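Local coordinates for protein putative beta-glucosidase (Bifidobacterium adolescentis, PDB 5WAB) that acts as a family 3 glycoside hydrolase, a beta-glucosidase that removes non-reducing terminal glucose units from beta-linked substrates, at residues A[556-561]-A[644-649]; A[625-630]-A[661-666]. All coordinates share one frame; numbering follows the deposited sequence.

Interaction 1: A[556-561]-A[644-649]; sequences VNVAKT and YTVEVG
V558 lays both of its methyl groups against the branched end of V646, the two side chains crossing at a slant. CG1 of V558 lies 3.8 Å from CG2 of V646, while CG2 of V558 comes within 4.0 Å of CG1 of V646. The CB of V646 is touched as well, so the two branches meet over their breadth. Both valines hold CG1 opposite the backbone N across the CA-CB bond (chi1 -177° in V558 and 179° in V646), which turns CG1 of one toward CG2 of the other.

Two residues before V558 and two after V646, V556 and V648 meet differently, tip to tip through one methyl each, CG1 of V556 standing 3.8 Å from CG2 of V648. In both pairs the CB projects toward the facing strand. The chains run in roughly opposite directions, with the CA atoms of V556 and V648 7.7 Å apart and those of V558 and V646 7.5 Å apart. No hydrogen bond joins the segments, and the contact is purely apolar. This is the face-to-face packing of a β-sandwich, here the fibronectin type III-like domain, with two valines from each layer meeting between the sheets, V646 and V648 buried and the edge-strand pair less so.

Strand 551-560 forms one border of the three-stranded antiparallel sheet, beside strand 566-574, whose V568 packs on both V646 and V648. Strand 642-648 lies inside the opposing four-stranded sheet, between strands 580-590 and 654-663; from the latter, A657 touches V556 and V661 touches V558.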
loop_
_atom_site.group_PDB
_atom_site.type_symbol
_atom_site.label_atom_id
_atom_site.label_comp_id
_atom_site.label_asym_id
_atom_site.label_seq_id
_atom_site.Cartn_x
_atom_site.Cartn_y
_atom_site.Cartn_z
ATOM N N VAL A 556 -28.347 0.298 10.803
ATOM C CA VAL A 556 -27.758 -0.380 9.654
ATOM C C VAL A 556 -28.877 -0.979 8.816
ATOM O O VAL A 556 -29.713 -1.741 9.318
ATOM C CB VAL A 556 -26.759 -1.456 10.101
ATOM C CG1 VAL A 556 -26.222 -2.205 8.894
ATOM C CG2 VAL A 556 -25.621 -0.827 10.882
ATOM N N ASN A 557 -28.906 -0.630 7.533
ATOM C CA ASN A 557 -29.916 -1.147 6.619
ATOM C C ASN A 557 -29.247 -1.482 5.296
ATOM O O ASN A 557 -28.575 -0.634 4.704
ATOM C CB ASN A 557 -31.049 -0.140 6.411
ATOM C CG ASN A 557 -32.183 -0.710 5.592
ATOM O OD1 ASN A 557 -32.299 -0.439 4.399
ATOM N ND2 ASN A 557 -33.031 -1.512 6.231
ATOM N N VAL A 558 -29.405 -2.722 4.850
ATOM C CA VAL A 558 -28.870 -3.174 3.575
ATOM C C VAL A 558 -30.055 -3.467 2.667
ATOM O O VAL A 558 -30.974 -4.199 3.055
ATOM C CB VAL A 558 -27.964 -4.407 3.752
ATOM C CG1 VAL A 558 -27.347 -4.817 2.428
ATOM C CG2 VAL A 558 -26.881 -4.126 4.791
ATOM N N ALA A 559 -30.046 -2.886 1.470
ATOM C CA ALA A 559 -31.152 -3.024 0.536
ATOM C C ALA A 559 -30.620 -3.444 -0.826
ATOM O O ALA A 559 -29.590 -2.944 -1.289
ATOM C CB ALA A 559 -31.948 -1.720 0.417
ATOM N N LYS A 560 -31.329 -4.372 -1.459
ATOM C CA LYS A 560 -30.992 -4.801 -2.808
ATOM C C LYS A 560 -31.396 -3.724 -3.807
ATOM O O LYS A 560 -32.493 -3.166 -3.718
ATOM C CB LYS A 560 -31.688 -6.129 -3.101
ATOM C CG LYS A 560 -31.287 -6.834 -4.379
ATOM C CD LYS A 560 -31.974 -8.199 -4.430
ATOM C CE LYS A 560 -31.606 -8.995 -5.669
ATOM N NZ LYS A 560 -32.248 -10.333 -5.682
ATOM N N THR A 561 -30.494 -3.396 -4.734
ATOM C CA THR A 561 -30.733 -2.340 -5.715
ATOM C C THR A 561 -30.735 -2.841 -7.155
ATOM O O THR A 561 -30.786 -2.027 -8.085
ATOM C CB THR A 561 -29.706 -1.216 -5.553
ATOM O OG1 THR A 561 -28.383 -1.746 -5.710
ATOM C CG2 THR A 561 -29.853 -0.554 -4.195
ATOM N N TYR A 644 -25.873 -13.578 0.523
ATOM C CA TYR A 644 -24.603 -12.959 0.864
ATOM C C TYR A 644 -24.817 -12.127 2.114
ATOM O O TYR A 644 -25.766 -11.341 2.183
ATOM C CB TYR A 644 -24.076 -12.073 -0.270
ATOM C CG TYR A 644 -23.750 -12.812 -1.547
ATOM C CD1 TYR A 644 -24.748 -13.173 -2.439
ATOM C CD2 TYR A 644 -22.439 -13.141 -1.867
ATOM C CE1 TYR A 644 -24.454 -13.842 -3.608
ATOM C CE2 TYR A 644 -22.137 -13.809 -3.037
ATOM C CZ TYR A 644 -23.151 -14.154 -3.900
ATOM O OH TYR A 644 -22.865 -14.822 -5.062
ATOM N N THR A 645 -23.941 -12.296 3.097
ATOM C CA THR A 645 -24.048 -11.555 4.345
ATOM C C THR A 645 -23.198 -10.296 4.248
ATOM O O THR A 645 -22.000 -10.368 3.951
ATOM C CB THR A 645 -23.602 -12.404 5.535
ATOM O OG1 THR A 645 -24.515 -13.491 5.729
ATOM C CG2 THR A 645 -23.578 -11.555 6.791
ATOM N N VAL A 646 -23.826 -9.145 4.462
ATOM C CA VAL A 646 -23.128 -7.868 4.523
ATOM C C VAL A 646 -22.842 -7.566 5.987
ATOM O O VAL A 646 -23.766 -7.523 6.809
ATOM C CB VAL A 646 -23.949 -6.745 3.874
ATOM C CG1 VAL A 646 -23.205 -5.432 3.976
ATOM C CG2 VAL A 646 -24.240 -7.082 2.423
ATOM N N GLU A 647 -21.565 -7.393 6.320
ATOM C CA GLU A 647 -21.130 -7.106 7.677
ATOM C C GLU A 647 -20.675 -5.656 7.773
ATOM O O GLU A 647 -19.938 -5.168 6.911
ATOM C CB GLU A 647 -19.992 -8.038 8.099
ATOM C CG GLU A 647 -20.351 -9.516 8.023
ATOM C CD GLU A 647 -19.144 -10.423 8.175
ATOM O OE1 GLU A 647 -18.008 -9.940 7.978
ATOM O OE2 GLU A 647 -19.333 -11.623 8.476
ATOM N N VAL A 648 -21.098 -4.976 8.834
ATOM C CA VAL A 648 -20.728 -3.590 9.087
ATOM C C VAL A 648 -20.057 -3.529 10.449
ATOM O O VAL A 648 -20.584 -4.062 11.432
ATOM C CB VAL A 648 -21.949 -2.653 9.031
ATOM C CG1 VAL A 648 -21.522 -1.210 9.243
ATOM C CG2 VAL A 648 -22.679 -2.812 7.709
ATOM N N GLY A 649 -18.894 -2.903 10.504
ATOM C CA GLY A 649 -18.171 -2.826 11.752
ATOM C C GLY A 649 -17.007 -1.868 11.678
ATOM O O GLY A 649 -16.919 -1.030 10.778
#

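Interaction 2: A[625-630]-A[661-666]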
loop_
_atom_site.group_PDB
_atom_site.type_symbol
_atom_site.label_atom_id
_atom_site.label_comp_id
_atom_site.label_asym_id
_atom_site.label_seq_id
_atom_site.Cartn_x
_atom_site.Cartn_y
_atom_site.Cartn_z
ATOM N N ARG A 625 -19.205 -6.566 -8.518
ATOM C CA ARG A 625 -17.875 -7.040 -8.155
ATOM C C ARG A 625 -17.702 -7.229 -6.649
ATOM O O ARG A 625 -16.782 -7.938 -6.226
ATOM C CB ARG A 625 -16.811 -6.087 -8.693
ATOM C CG ARG A 625 -16.516 -6.252 -10.187
ATOM C CD ARG A 625 -15.703 -7.518 -10.454
ATOM N NE ARG A 625 -14.409 -7.476 -9.775
ATOM C CZ ARG A 625 -13.312 -6.923 -10.281
ATOM N NH1 ARG A 625 -13.338 -6.369 -11.489
ATOM N NH2 ARG A 625 -12.186 -6.926 -9.575
ATOM N N ALA A 626 -18.563 -6.626 -5.826
ATOM C CA ALA A 626 -18.493 -6.878 -4.392
ATOM C C ALA A 626 -18.940 -8.287 -4.035
ATOM O O ALA A 626 -18.681 -8.739 -2.915
ATOM C CB ALA A 626 -19.342 -5.865 -3.625
ATOM N N PHE A 627 -19.623 -8.977 -4.953
ATOM C CA PHE A 627 -20.150 -10.315 -4.715
ATOM C C PHE A 627 -19.603 -11.350 -5.688
ATOM O O PHE A 627 -20.066 -12.497 -5.677
ATOM C CB PHE A 627 -21.679 -10.305 -4.798
ATOM C CG PHE A 627 -22.329 -9.309 -3.881
ATOM C CD1 PHE A 627 -22.567 -9.625 -2.553
ATOM C CD2 PHE A 627 -22.718 -8.066 -4.350
ATOM C CE1 PHE A 627 -23.160 -8.716 -1.709
ATOM C CE2 PHE A 627 -23.316 -7.151 -3.511
ATOM C CZ PHE A 627 -23.538 -7.476 -2.187
ATOM N N ALA A 628 -18.628 -10.994 -6.517
ATOM C CA ALA A 628 -18.194 -11.847 -7.613
ATOM C C ALA A 628 -16.801 -12.404 -7.361
ATOM O O ALA A 628 -15.897 -11.681 -6.930
ATOM C CB ALA A 628 -18.201 -11.077 -8.935
ATOM N N TYR A 629 -16.620 -13.681 -7.671
ATOM C CA TYR A 629 -15.301 -14.286 -7.708
ATOM C C TYR A 629 -14.890 -14.499 -9.155
ATOM O O TYR A 629 -15.710 -14.433 -10.071
ATOM C CB TYR A 629 -15.265 -15.618 -6.943
ATOM C CG TYR A 629 -16.255 -16.673 -7.418
ATOM C CD1 TYR A 629 -15.973 -17.485 -8.513
ATOM C CD2 TYR A 629 -17.470 -16.863 -6.758
ATOM C CE1 TYR A 629 -16.871 -18.452 -8.941
ATOM C CE2 TYR A 629 -18.375 -17.825 -7.181
ATOM C CZ TYR A 629 -18.069 -18.615 -8.273
ATOM O OH TYR A 629 -18.960 -19.577 -8.690
ATOM N N TRP A 630 -13.602 -14.747 -9.355
ATOM C CA TRP A 630 -13.122 -15.106 -10.677
ATOM C C TRP A 630 -13.353 -16.592 -10.912
ATOM O O TRP A 630 -12.916 -17.431 -10.118
ATOM C CB TRP A 630 -11.641 -14.764 -10.832
ATOM C CG TRP A 630 -11.168 -14.994 -12.226
ATOM C CD1 TRP A 630 -10.507 -16.089 -12.702
ATOM C CD2 TRP A 630 -11.358 -14.122 -13.342
ATOM N NE1 TRP A 630 -10.257 -15.943 -14.043
ATOM C CE2 TRP A 630 -10.770 -14.743 -14.461
ATOM C CE3 TRP A 630 -11.956 -12.868 -13.501
ATOM C CZ2 TRP A 630 -10.770 -14.158 -15.726
ATOM C CZ3 TRP A 630 -11.954 -12.286 -14.750
ATOM C CH2 TRP A 630 -11.362 -12.931 -15.850
ATOM N N VAL A 661 -28.569 -10.453 2.144
ATOM C CA VAL A 661 -29.198 -10.149 0.867
ATOM C C VAL A 661 -29.109 -11.383 -0.017
ATOM O O VAL A 661 -28.151 -12.161 0.053
ATOM C CB VAL A 661 -28.560 -8.927 0.177
ATOM C CG1 VAL A 661 -28.759 -7.708 1.028
ATOM C CG2 VAL A 661 -27.079 -9.156 -0.071
ATOM N N THR A 662 -30.129 -11.561 -0.848
ATOM C CA THR A 662 -30.211 -12.676 -1.782
ATOM C C THR A 662 -30.102 -12.130 -3.203
ATOM O O THR A 662 -30.918 -11.300 -3.618
ATOM C CB THR A 662 -31.520 -13.441 -1.588
ATOM O OG1 THR A 662 -31.635 -13.838 -0.216
ATOM C CG2 THR A 662 -31.549 -14.683 -2.468
ATOM N N LEU A 663 -29.087 -12.572 -3.933
ATOM C CA LEU A 663 -28.850 -12.111 -5.292
ATOM C C LEU A 663 -29.315 -13.151 -6.307
ATOM O O LEU A 663 -29.452 -14.333 -5.997
ATOM C CB LEU A 663 -27.368 -11.800 -5.500
ATOM C CG LEU A 663 -26.757 -10.826 -4.497
ATOM C CD1 LEU A 663 -25.328 -10.515 -4.900
ATOM C CD2 LEU A 663 -27.584 -9.555 -4.380
ATOM N N ASP A 664 -29.566 -12.686 -7.538
ATOM C CA ASP A 664 -30.101 -13.559 -8.582
ATOM C C ASP A 664 -29.032 -14.374 -9.299
ATOM O O ASP A 664 -29.364 -15.394 -9.909
ATOM C CB ASP A 664 -30.860 -12.757 -9.641
ATOM C CG ASP A 664 -31.906 -11.842 -9.055
ATOM O OD1 ASP A 664 -32.301 -12.043 -7.886
ATOM O OD2 ASP A 664 -32.357 -10.935 -9.787
ATOM N N GLY A 665 -27.774 -13.966 -9.234
ATOM C CA GLY A 665 -26.776 -14.521 -10.141
ATOM C C GLY A 665 -26.759 -13.800 -11.476
ATOM O O GLY A 665 -27.759 -13.245 -11.934
ATOM N N ASP A 666 -25.598 -13.825 -12.126
ATOM C CA ASP A 666 -25.405 -13.054 -13.354
ATOM C C ASP A 666 -25.862 -13.777 -14.610
ATOM O O ASP A 666 -25.706 -13.232 -15.703
ATOM C CB ASP A 666 -23.937 -12.628 -13.498
ATOM C CG ASP A 666 -22.979 -13.795 -13.461
ATOM O OD1 ASP A 666 -23.391 -14.932 -13.767
ATOM O OD2 ASP A 666 -21.798 -13.572 -13.137
#
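At the end of the fibronectin type III-like sandwich, F627, just ahead of strand 628-631, receives L663 of strand 654-663 over one face of its ring. L663 CD1 is 3.7 Å from the ring centroid and 24° off the ring normal, a CH-pi contact displaced toward the rim on the side of F627 CG, which is only 3.4 Å from that methyl. The leucine branch is extended at its second torsion (chi2 -175°, CD1 opposite CA), and this carries CD1 forward onto the phenyl, with the two side chains crossing at about a right angle. V661, two residues earlier on the same side of this border strand of the four-stranded sheet, adds a looser oblique contact, its CG2 lying 4.3 Å from F627 CE1. All three side chains are buried. With a serine in place of F627, L663 CD1 would probably lose the aromatic face it covers and a gap would be likely to open beside V661. L663 also packs against V639 of the 636-639 strand, which pairs with strand 628-631, while its backbone is hydrogen-bonded to G642.

Overall arrangement
Interactions 1 and 2 are adjoining parts of one hydrophobic interior, their centres about 13 Å apart. Strands 642-648 and 654-663 are neighbours in the same antiparallel sheet, tied by a probable hydrogen bond of 2.7 Å from Y644 N to V661 O. V661 serves both contacts, its CG1 lying 3.5 Å from V558 CG1. Y644 also meets F627 edge-to-face. At the surface, K560 NZ reaches T662 O at 2.6 Å and forms a salt bridge with D664 OD1, linking segments 556-561 and 661-666. Neither contact includes a residue known to be catalytic; in family 3 enzymes the active site is built on the TIM-barrel domain, against whose helix 173-180 segment 625-630 packs through W630.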